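Local coordinates for putative type VI secretion protein (Escherichia coli, PDB 6SKI) that acts as a phospholipase effector of the type VI secretion system, is carried by the VgrG spike and probably hydrolyses membrane phospholipids of target cells, at residues E287-S296 and N526-W537; E326-P335 and T486-I494. One frame throughout, in Å; residues are numbered along the deposited sequence.

Contact 1: E287-S296 and N526-W537; sequences EYRYNFSLNS and NKPNDRWIRSVW
The Arg534 guanidinium lies between Glu287 and Leu294 in the tightly packed part of this contact. Glu287 CG sits over one face of the guanidinium, 3.5 Å from Arg534 CZ, and Leu294 CB covers the opposite face, 3.6 Å from the same CZ. With CG anti to the backbone N (chi1 -167°) and the chain extended as far as NE, the side chain runs in past Glu287 O. There Arg534 NE gives its hydrogen to Phe292 O (3.1 Å), an acceptor near the guanidinium plane although the donor stands above the carbonyl plane. Arg534 NH2 goes on to a salt bridge with Asp245, part of a possible Ser-His-Asp triad, while Glu287 OE1 is taken by Ser489. The Glu287 carboxylate is thus not Arg534's partner; its OE2 holds Arg289 NE instead, and Arg289 NH1 reaches Asn526 OD1 at 2.9 Å.

In this enzyme, probably of α/β-hydrolase fold, the end of the modelled chain returns as strand 536-538 to pair in parallel with 294-296. Leu294 bonds through both its N and its O, to Ser535 O and Trp537 N, and Ser296 N follows with Trp537 O. The Leu294 and Val536 side chains lie side by side on one face, CD2 to CG1 4.0 Å.

The other face is looser. There the exposed Trp537 extends past Ser293, and its NE1 makes only a weak, bent bond to Ser293 OG (3.1 Å, 134°). At the far end, the backbone bonds from Asn529 N to Tyr288 O and from Tyr290 N to Lys527 O bring Lys527 alongside the partly exposed Tyr290. The Lys527 ammonium stands over the ring face in a cation-pi contact, NZ lying 4.1 Å from the Tyr290 centroid.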
loop_
_atom_site.group_PDB
_atom_site.type_symbol
_atom_site.label_atom_id
_atom_site.label_comp_id
_atom_site.label_asym_id
_atom_site.label_seq_id
_atom_site.Cartn_x
_atom_site.Cartn_y
_atom_site.Cartn_z
ATOM N N GLU A 287 15.261 -3.953 -4.983
ATOM C CA GLU A 287 14.441 -4.794 -4.126
ATOM C C GLU A 287 14.606 -6.226 -4.605
ATOM O O GLU A 287 14.366 -6.521 -5.780
ATOM C CB GLU A 287 12.976 -4.368 -4.162
ATOM C CG GLU A 287 12.042 -5.308 -3.425
ATOM C CD GLU A 287 12.352 -5.405 -1.948
ATOM O OE1 GLU A 287 12.909 -4.443 -1.385
ATOM O OE2 GLU A 287 12.036 -6.447 -1.342
ATOM N N TYR A 288 15.021 -7.108 -3.700
ATOM C CA TYR A 288 15.445 -8.444 -4.081
ATOM C C TYR A 288 14.829 -9.537 -3.226
ATOM O O TYR A 288 15.168 -10.707 -3.418
ATOM C CB TYR A 288 16.972 -8.546 -3.998
ATOM C CG TYR A 288 17.681 -7.542 -4.868
ATOM C CD1 TYR A 288 17.446 -7.490 -6.228
ATOM C CD2 TYR A 288 18.561 -6.625 -4.322
ATOM C CE1 TYR A 288 18.082 -6.570 -7.022
ATOM C CE2 TYR A 288 19.201 -5.700 -5.109
ATOM C CZ TYR A 288 18.956 -5.677 -6.459
ATOM O OH TYR A 288 19.591 -4.758 -7.256
ATOM N N ARG A 289 13.948 -9.199 -2.293
ATOM C CA ARG A 289 13.405 -10.173 -1.367
ATOM C C ARG A 289 12.517 -11.176 -2.094
ATOM O O ARG A 289 11.945 -10.899 -3.151
ATOM C CB ARG A 289 12.616 -9.468 -0.270
ATOM C CG ARG A 289 13.473 -8.975 0.868
ATOM C CD ARG A 289 12.633 -8.291 1.912
ATOM N NE ARG A 289 12.106 -7.028 1.418
ATOM C CZ ARG A 289 11.530 -6.113 2.184
ATOM N NH1 ARG A 289 11.408 -6.325 3.484
ATOM N NH2 ARG A 289 11.078 -4.989 1.652
ATOM N N TYR A 290 12.406 -12.365 -1.504
ATOM C CA TYR A 290 11.569 -13.404 -2.085
ATOM C C TYR A 290 10.094 -13.120 -1.840
ATOM O O TYR A 290 9.262 -13.323 -2.730
ATOM C CB TYR A 290 11.961 -14.768 -1.511
ATOM C CG TYR A 290 11.050 -15.901 -1.916
ATOM C CD1 TYR A 290 11.326 -16.672 -3.032
ATOM C CD2 TYR A 290 9.915 -16.205 -1.178
ATOM C CE1 TYR A 290 10.498 -17.705 -3.406
ATOM C CE2 TYR A 290 9.082 -17.230 -1.546
ATOM C CZ TYR A 290 9.378 -17.979 -2.658
ATOM O OH TYR A 290 8.548 -19.011 -3.029
ATOM N N ASN A 291 9.757 -12.640 -0.648
ATOM C CA ASN A 291 8.378 -12.341 -0.294
ATOM C C ASN A 291 7.886 -11.037 -0.898
ATOM O O ASN A 291 6.713 -10.697 -0.724
ATOM C CB ASN A 291 8.230 -12.284 1.226
ATOM C CG ASN A 291 8.053 -13.649 1.841
ATOM O OD1 ASN A 291 7.556 -14.570 1.201
ATOM N ND2 ASN A 291 8.472 -13.792 3.088
ATOM N N PHE A 292 8.744 -10.305 -1.604
ATOM C CA PHE A 292 8.379 -9.037 -2.230
ATOM C C PHE A 292 8.706 -9.168 -3.708
ATOM O O PHE A 292 9.780 -8.774 -4.163
ATOM C CB PHE A 292 9.110 -7.873 -1.587
ATOM C CG PHE A 292 8.700 -7.611 -0.172
ATOM C CD1 PHE A 292 9.131 -8.436 0.851
ATOM C CD2 PHE A 292 7.889 -6.541 0.138
ATOM C CE1 PHE A 292 8.756 -8.199 2.150
ATOM C CE2 PHE A 292 7.514 -6.298 1.438
ATOM C CZ PHE A 292 7.949 -7.127 2.444
ATOM N N SER A 293 7.763 -9.717 -4.458
ATOM C CA SER A 293 7.893 -9.864 -5.896
ATOM C C SER A 293 7.030 -8.818 -6.583
ATOM O O SER A 293 5.927 -8.509 -6.126
ATOM C CB SER A 293 7.495 -11.272 -6.340
ATOM O OG SER A 293 6.149 -11.550 -6.010
ATOM N N LEU A 294 7.539 -8.274 -7.678
ATOM C CA LEU A 294 6.906 -7.153 -8.350
ATOM C C LEU A 294 5.799 -7.631 -9.272
ATOM O O LEU A 294 5.913 -8.681 -9.903
ATOM C CB LEU A 294 7.942 -6.370 -9.153
ATOM C CG LEU A 294 7.440 -5.144 -9.907
ATOM C CD1 LEU A 294 6.951 -4.084 -8.950
ATOM C CD2 LEU A 294 8.528 -4.608 -10.807
ATOM N N ASN A 295 4.709 -6.873 -9.315
ATOM C CA ASN A 295 3.733 -6.956 -10.394
ATOM C C ASN A 295 3.944 -5.730 -11.272
ATOM O O ASN A 295 3.615 -4.609 -10.874
ATOM C CB ASN A 295 2.305 -7.024 -9.863
ATOM C CG ASN A 295 2.067 -8.230 -8.988
ATOM O OD1 ASN A 295 1.457 -9.208 -9.417
ATOM N ND2 ASN A 295 2.543 -8.171 -7.754
ATOM N N SER A 296 4.498 -5.942 -12.456
ATOM C CA SER A 296 4.953 -4.847 -13.294
ATOM C C SER A 296 3.918 -4.497 -14.352
ATOM O O SER A 296 3.195 -5.358 -14.857
ATOM C CB SER A 296 6.280 -5.196 -13.965
ATOM O OG SER A 296 6.537 -4.341 -15.060
ATOM N N ASN A 526 12.931 -11.819 5.368
ATOM C CA ASN A 526 13.446 -10.913 4.355
ATOM C C ASN A 526 14.511 -11.603 3.525
ATOM O O ASN A 526 15.511 -11.006 3.136
ATOM C CB ASN A 526 14.001 -9.650 5.002
ATOM C CG ASN A 526 12.981 -8.949 5.861
ATOM O OD1 ASN A 526 11.943 -8.508 5.375
ATOM N ND2 ASN A 526 13.261 -8.857 7.152
ATOM N N LYS A 527 14.284 -12.870 3.226
ATOM C CA LYS A 527 15.284 -13.647 2.517
ATOM C C LYS A 527 15.299 -13.253 1.045
ATOM O O LYS A 527 14.241 -13.067 0.442
ATOM C CB LYS A 527 14.991 -15.137 2.659
ATOM C CG LYS A 527 15.329 -15.978 1.454
ATOM C CD LYS A 527 14.469 -17.219 1.410
ATOM C CE LYS A 527 14.331 -17.739 -0.000
ATOM N NZ LYS A 527 13.192 -18.689 -0.106
ATOM N N PRO A 528 16.483 -13.098 0.463
ATOM C CA PRO A 528 16.561 -12.676 -0.934
ATOM C C PRO A 528 16.011 -13.736 -1.870
ATOM O O PRO A 528 16.042 -14.933 -1.581
ATOM C CB PRO A 528 18.064 -12.469 -1.148
ATOM C CG PRO A 528 18.678 -13.398 -0.160
ATOM C CD PRO A 528 17.823 -13.214 1.053
ATOM N N ASN A 529 15.502 -13.281 -3.007
ATOM C CA ASN A 529 15.120 -14.206 -4.054
ATOM C C ASN A 529 16.373 -14.881 -4.602
ATOM O O ASN A 529 17.478 -14.339 -4.529
ATOM C CB ASN A 529 14.366 -13.466 -5.158
ATOM C CG ASN A 529 13.514 -14.382 -6.002
ATOM O OD1 ASN A 529 12.691 -15.135 -5.486
ATOM N ND2 ASN A 529 13.697 -14.316 -7.312
ATOM N N ASP A 530 16.198 -16.086 -5.136
ATOM C CA ASP A 530 17.350 -16.874 -5.550
ATOM C C ASP A 530 18.132 -16.149 -6.637
ATOM O O ASP A 530 17.555 -15.599 -7.579
ATOM C CB ASP A 530 16.910 -18.250 -6.044
ATOM C CG ASP A 530 17.889 -19.342 -5.662
ATOM O OD1 ASP A 530 17.662 -20.012 -4.634
ATOM O OD2 ASP A 530 18.891 -19.529 -6.384
ATOM N N ARG A 531 19.455 -16.137 -6.483
ATOM C CA ARG A 531 20.435 -15.458 -7.328
ATOM C C ARG A 531 20.361 -13.948 -7.149
ATOM O O ARG A 531 20.985 -13.224 -7.931
ATOM C CB ARG A 531 20.299 -15.802 -8.819
ATOM C CG ARG A 531 20.597 -17.256 -9.143
ATOM C CD ARG A 531 20.315 -17.562 -10.601
ATOM N NE ARG A 531 21.023 -16.650 -11.493
ATOM C CZ ARG A 531 20.512 -16.164 -12.620
ATOM N NH1 ARG A 531 19.286 -16.505 -12.993
ATOM N NH2 ARG A 531 21.225 -15.338 -13.372
ATOM N N TRP A 532 19.606 -13.453 -6.165
ATOM C CA TRP A 532 19.494 -12.025 -5.870
ATOM C C TRP A 532 18.858 -11.272 -7.034
ATOM O O TRP A 532 19.267 -10.163 -7.376
ATOM C CB TRP A 532 20.851 -11.422 -5.506
ATOM C CG TRP A 532 21.251 -11.683 -4.095
ATOM C CD1 TRP A 532 21.921 -12.769 -3.625
ATOM C CD2 TRP A 532 21.014 -10.838 -2.967
ATOM N NE1 TRP A 532 22.114 -12.658 -2.272
ATOM C CE2 TRP A 532 21.566 -11.479 -1.844
ATOM C CE3 TRP A 532 20.388 -9.601 -2.797
ATOM C CZ2 TRP A 532 21.509 -10.927 -0.570
ATOM C CZ3 TRP A 532 20.335 -9.056 -1.533
ATOM C CH2 TRP A 532 20.891 -9.717 -0.436
ATOM N N ILE A 533 17.848 -11.885 -7.643
ATOM C CA ILE A 533 17.093 -11.294 -8.738
ATOM C C ILE A 533 15.626 -11.337 -8.354
ATOM O O ILE A 533 15.091 -12.412 -8.062
ATOM C CB ILE A 533 17.324 -12.029 -10.067
ATOM C CG1 ILE A 533 18.806 -12.025 -10.432
ATOM C CG2 ILE A 533 16.504 -11.399 -11.173
ATOM C CD1 ILE A 533 19.228 -13.217 -11.245
ATOM N N ARG A 534 14.978 -10.178 -8.354
ATOM C CA ARG A 534 13.590 -10.100 -7.932
ATOM C C ARG A 534 12.676 -10.785 -8.941
ATOM O O ARG A 534 12.915 -10.761 -10.150
ATOM C CB ARG A 534 13.178 -8.642 -7.760
ATOM C CG ARG A 534 11.868 -8.435 -7.044
ATOM C CD ARG A 534 11.325 -7.061 -7.346
ATOM N NE ARG A 534 10.353 -6.626 -6.355
ATOM C CZ ARG A 534 9.914 -5.379 -6.248
ATOM N NH1 ARG A 534 10.366 -4.450 -7.075
ATOM N NH2 ARG A 534 9.025 -5.063 -5.320
ATOM N N SER A 535 11.614 -11.397 -8.426
ATOM C CA SER A 535 10.620 -12.045 -9.268
ATOM C C SER A 535 9.634 -11.001 -9.771
ATOM O O SER A 535 9.010 -10.293 -8.975
ATOM C CB SER A 535 9.892 -13.139 -8.494
ATOM O OG SER A 535 10.506 -14.398 -8.690
ATOM N N VAL A 536 9.499 -10.895 -11.088
ATOM C CA VAL A 536 8.604 -9.934 -11.716
ATOM C C VAL A 536 7.509 -10.695 -12.446
ATOM O O VAL A 536 7.791 -11.624 -13.212
ATOM C CB VAL A 536 9.362 -9.001 -12.673
ATOM C CG1 VAL A 536 8.470 -7.868 -13.111
ATOM C CG2 VAL A 536 10.602 -8.462 -11.999
ATOM N N TRP A 537 6.264 -10.305 -12.202
ATOM C CA TRP A 537 5.096 -10.830 -12.893
ATOM C C TRP A 537 4.575 -9.720 -13.791
ATOM O O TRP A 537 4.086 -8.698 -13.301
ATOM C CB TRP A 537 4.024 -11.278 -11.902
ATOM C CG TRP A 537 4.547 -12.035 -10.720
ATOM C CD1 TRP A 537 4.331 -11.742 -9.405
ATOM C CD2 TRP A 537 5.357 -13.218 -10.737
ATOM N NE1 TRP A 537 4.961 -12.660 -8.604
ATOM C CE2 TRP A 537 5.597 -13.578 -9.398
ATOM C CE3 TRP A 537 5.903 -14.005 -11.754
ATOM C CZ2 TRP A 537 6.361 -14.687 -9.049
ATOM C CZ3 TRP A 537 6.662 -15.105 -11.406
ATOM C CH2 TRP A 537 6.883 -15.436 -10.065
#

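Contact 2: E326-P335 and T486-I494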
loop_
_atom_site.group_PDB
_atom_site.type_symbol
_atom_site.label_atom_id
_atom_site.label_comp_id
_atom_site.label_asym_id
_atom_site.label_seq_id
_atom_site.Cartn_x
_atom_site.Cartn_y
_atom_site.Cartn_z
ATOM N N GLU A 326 17.333 3.525 11.165
ATOM C CA GLU A 326 17.587 2.302 10.416
ATOM C C GLU A 326 19.081 2.014 10.425
ATOM O O GLU A 326 19.855 2.677 9.728
ATOM C CB GLU A 326 17.054 2.414 8.993
ATOM C CG GLU A 326 15.637 2.929 8.921
ATOM C CD GLU A 326 14.626 1.818 9.081
ATOM O OE1 GLU A 326 15.044 0.652 9.224
ATOM O OE2 GLU A 326 13.415 2.103 9.054
ATOM N N ASN A 327 19.478 1.027 11.218
ATOM C CA ASN A 327 20.839 0.515 11.239
ATOM C C ASN A 327 20.803 -0.908 10.709
ATOM O O ASN A 327 20.042 -1.740 11.211
ATOM C CB ASN A 327 21.424 0.540 12.648
ATOM C CG ASN A 327 21.676 1.939 13.144
ATOM O OD1 ASN A 327 22.195 2.781 12.418
ATOM N ND2 ASN A 327 21.302 2.199 14.387
ATOM N N GLU A 328 21.621 -1.184 9.706
ATOM C CA GLU A 328 21.613 -2.465 9.018
ATOM C C GLU A 328 22.737 -3.335 9.558
ATOM O O GLU A 328 23.915 -3.052 9.326
ATOM C CB GLU A 328 21.762 -2.272 7.510
ATOM C CG GLU A 328 20.558 -1.630 6.855
ATOM C CD GLU A 328 20.672 -1.586 5.349
ATOM O OE1 GLU A 328 21.798 -1.416 4.842
ATOM O OE2 GLU A 328 19.635 -1.723 4.670
ATOM N N SER A 329 22.369 -4.385 10.279
ATOM C CA SER A 329 23.283 -5.452 10.670
ATOM C C SER A 329 22.659 -6.729 10.126
ATOM O O SER A 329 21.787 -7.323 10.766
ATOM C CB SER A 329 23.467 -5.500 12.182
ATOM O OG SER A 329 23.861 -4.236 12.683
ATOM N N LEU A 330 23.107 -7.155 8.949
ATOM C CA LEU A 330 22.356 -8.111 8.153
ATOM C C LEU A 330 23.208 -9.316 7.797
ATOM O O LEU A 330 24.376 -9.177 7.437
ATOM C CB LEU A 330 21.847 -7.465 6.860
ATOM C CG LEU A 330 21.227 -6.076 6.969
ATOM C CD1 LEU A 330 21.041 -5.484 5.591
ATOM C CD2 LEU A 330 19.905 -6.130 7.711
ATOM N N PHE A 331 22.614 -10.500 7.890
ATOM C CA PHE A 331 23.221 -11.692 7.320
ATOM C C PHE A 331 22.934 -11.707 5.827
ATOM O O PHE A 331 21.775 -11.787 5.414
ATOM C CB PHE A 331 22.677 -12.956 7.979
ATOM C CG PHE A 331 23.305 -13.272 9.300
ATOM C CD1 PHE A 331 24.673 -13.205 9.461
ATOM C CD2 PHE A 331 22.530 -13.654 10.376
ATOM C CE1 PHE A 331 25.253 -13.497 10.672
ATOM C CE2 PHE A 331 23.109 -13.952 11.588
ATOM C CZ PHE A 331 24.470 -13.871 11.736
ATOM N N LEU A 332 23.982 -11.619 5.019
ATOM C CA LEU A 332 23.837 -11.654 3.575
ATOM C C LEU A 332 24.061 -13.047 3.019
ATOM O O LEU A 332 23.965 -13.247 1.805
ATOM C CB LEU A 332 24.800 -10.660 2.927
ATOM C CG LEU A 332 24.470 -9.186 3.154
ATOM C CD1 LEU A 332 25.183 -8.319 2.137
ATOM C CD2 LEU A 332 22.973 -8.956 3.093
ATOM N N SER A 333 24.353 -14.006 3.886
ATOM C CA SER A 333 24.350 -15.420 3.569
ATOM C C SER A 333 23.619 -16.139 4.687
ATOM O O SER A 333 23.577 -15.667 5.825
ATOM C CB SER A 333 25.773 -15.968 3.424
ATOM O OG SER A 333 25.765 -17.354 3.143
ATOM N N CYS A 334 23.030 -17.273 4.363
ATOM C CA CYS A 334 22.398 -18.068 5.401
ATOM C C CYS A 334 23.486 -18.654 6.292
ATOM O O CYS A 334 24.372 -19.359 5.795
ATOM C CB CYS A 334 21.543 -19.172 4.793
ATOM S SG CYS A 334 20.951 -20.393 5.978
ATOM N N PRO A 335 23.474 -18.372 7.594
ATOM C CA PRO A 335 24.545 -18.868 8.461
ATOM C C PRO A 335 24.585 -20.386 8.466
ATOM O O PRO A 335 23.555 -21.051 8.583
ATOM C CB PRO A 335 24.169 -18.308 9.837
ATOM C CG PRO A 335 23.305 -17.134 9.529
ATOM C CD PRO A 335 22.502 -17.568 8.347
ATOM N N THR A 486 19.901 4.016 -0.413
ATOM C CA THR A 486 19.107 2.811 -0.598
ATOM C C THR A 486 19.440 1.801 0.491
ATOM O O THR A 486 20.610 1.580 0.810
ATOM C CB THR A 486 19.331 2.199 -1.981
ATOM O OG1 THR A 486 18.805 0.867 -2.009
ATOM C CG2 THR A 486 20.783 2.157 -2.318
ATOM N N HIS A 487 18.404 1.198 1.059
ATOM C CA HIS A 487 18.553 0.224 2.127
ATOM C C HIS A 487 18.662 -1.170 1.535
ATOM O O HIS A 487 18.043 -1.472 0.513
ATOM C CB HIS A 487 17.367 0.276 3.091
ATOM C CG HIS A 487 17.186 1.598 3.766
ATOM N ND1 HIS A 487 17.143 1.733 5.135
ATOM C CD2 HIS A 487 17.028 2.844 3.262
ATOM C CE1 HIS A 487 16.966 3.004 5.445
ATOM N NE2 HIS A 487 16.896 3.700 4.326
ATOM N N CYS A 488 19.465 -2.014 2.173
ATOM C CA CYS A 488 19.514 -3.430 1.831
ATOM C C CYS A 488 18.397 -4.119 2.603
ATOM O O CYS A 488 18.506 -4.328 3.814
ATOM C CB CYS A 488 20.880 -4.025 2.162
ATOM S SG CYS A 488 21.038 -5.778 1.770
ATOM N N SER A 489 17.319 -4.466 1.902
ATOM C CA SER A 489 16.140 -5.027 2.542
ATOM C C SER A 489 16.122 -6.545 2.535
ATOM O O SER A 489 15.409 -7.142 3.347
ATOM C CB SER A 489 14.870 -4.508 1.857
ATOM O OG SER A 489 14.910 -4.747 0.463
ATOM N N ALA A 490 16.887 -7.176 1.651
ATOM C CA ALA A 490 17.003 -8.624 1.619
ATOM C C ALA A 490 18.166 -9.053 2.500
ATOM O O ALA A 490 19.300 -8.605 2.305
ATOM C CB ALA A 490 17.205 -9.119 0.188
ATOM N N ASN A 491 17.881 -9.910 3.474
ATOM C CA ASN A 491 18.905 -10.390 4.387
ATOM C C ASN A 491 18.536 -11.790 4.837
ATOM O O ASN A 491 17.443 -12.286 4.560
ATOM C CB ASN A 491 19.071 -9.469 5.600
ATOM C CG ASN A 491 17.757 -9.125 6.257
ATOM O OD1 ASN A 491 17.166 -9.945 6.952
ATOM N ND2 ASN A 491 17.296 -7.900 6.053
ATOM N N TRP A 492 19.462 -12.428 5.541
ATOM C CA TRP A 492 19.249 -13.774 6.050
ATOM C C TRP A 492 19.111 -13.765 7.565
ATOM O O TRP A 492 19.448 -14.741 8.234
ATOM C CB TRP A 492 20.383 -14.696 5.612
ATOM C CG TRP A 492 20.229 -15.179 4.209
ATOM C CD1 TRP A 492 20.839 -14.678 3.102
ATOM C CD2 TRP A 492 19.412 -16.262 3.760
ATOM N NE1 TRP A 492 20.455 -15.380 1.991
ATOM C CE2 TRP A 492 19.577 -16.359 2.368
ATOM C CE3 TRP A 492 18.555 -17.160 4.401
ATOM C CZ2 TRP A 492 18.918 -17.314 1.606
ATOM C CZ3 TRP A 492 17.905 -18.108 3.643
ATOM C CH2 TRP A 492 18.090 -18.178 2.261
ATOM N N ASN A 493 18.610 -12.663 8.114
ATOM C CA ASN A 493 18.314 -12.608 9.535
ATOM C C ASN A 493 17.104 -13.477 9.833
ATOM O O ASN A 493 16.107 -13.450 9.108
ATOM C CB ASN A 493 18.040 -11.172 9.972
ATOM C CG ASN A 493 19.278 -10.316 9.969
ATOM O OD1 ASN A 493 19.231 -9.134 10.296
ATOM N ND2 ASN A 493 20.401 -10.910 9.611
ATOM N N ILE A 494 17.188 -14.244 10.906
ATOM C CA ILE A 494 16.141 -15.190 11.260
ATOM C C ILE A 494 15.233 -14.547 12.296
ATOM O O ILE A 494 15.681 -13.758 13.140
ATOM C CB ILE A 494 16.735 -16.519 11.766
ATOM C CG1 ILE A 494 15.825 -17.687 11.395
ATOM C CG2 ILE A 494 16.960 -16.498 13.263
ATOM C CD1 ILE A 494 16.444 -19.030 11.642
#
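Phe331 O receives the backbone N of Trp492, the one main-chain hydrogen bond between the two segments; its modelled length, 2.4 Å from Phe331 O to Trp492 N, is too short to be taken literally. Farther back, Glu328 reaches the loop through its carboxylate. The chain is extended beyond CG, chi2 -174°, which carries OE2 to the backbone N of Cys488, where the bond is bent and weak. The firmer partner of this buried carboxylate is Arg409, which forms a salt bridge with OE1 and also binds Thr486 O. His487 N is met by Asp312, and Glu326 OE2 by Tyr95 and Asn318, while His487 CE1 rests against Glu326 CB at 3.6 Å.

Strand 328-341 is an outer one of a three-stranded antiparallel sheet. Glu328, Leu330 and Leu332 direct their backbone bonds to strand 398-409, and Phe331 O serves the loop 486-494 on the side away from it. The loop turns there as an Asx turn: Asn491 OD1 accepts Asn493 N at 3.3 Å, with the donor in the carbonyl plane on a lone pair.

Between these polar points the packing is largely apolar. Leu330 wedges its CB against Asn491 CB and its CD1 against Cys488 CB (3.7 Å), and Leu332 CD2 comes within 3.9 Å of Cys488 SG. From the middle of the turn, Trp492 offers one indole face to Cys334, whose CB makes a CH-pi contact 3.9 Å from the centroid of the six-membered ring and 20° off its normal. Trp492 O meets the Phe331 ring at its edge, and Pro335 CG stands over the centre of a Phe331 face.

In the fold
The two contacts lie side by side, their centres about 14 Å apart, and contact 2 is nested in the loop closed by contact 1. They touch directly: Asn526 O probably accepts a hydrogen bond from Asn491 N at 2.6 Å. Contact 2 is largely buried, with no exposed residue among those that touch, and joins an outer strand to an irregular loop with few bonds and much apolar contact. Contact 1 is only partly buried; it is richer in backbone bonds, pairs short parallel strands, and adds charged groups leading to Asp245. No other chain touches either contact.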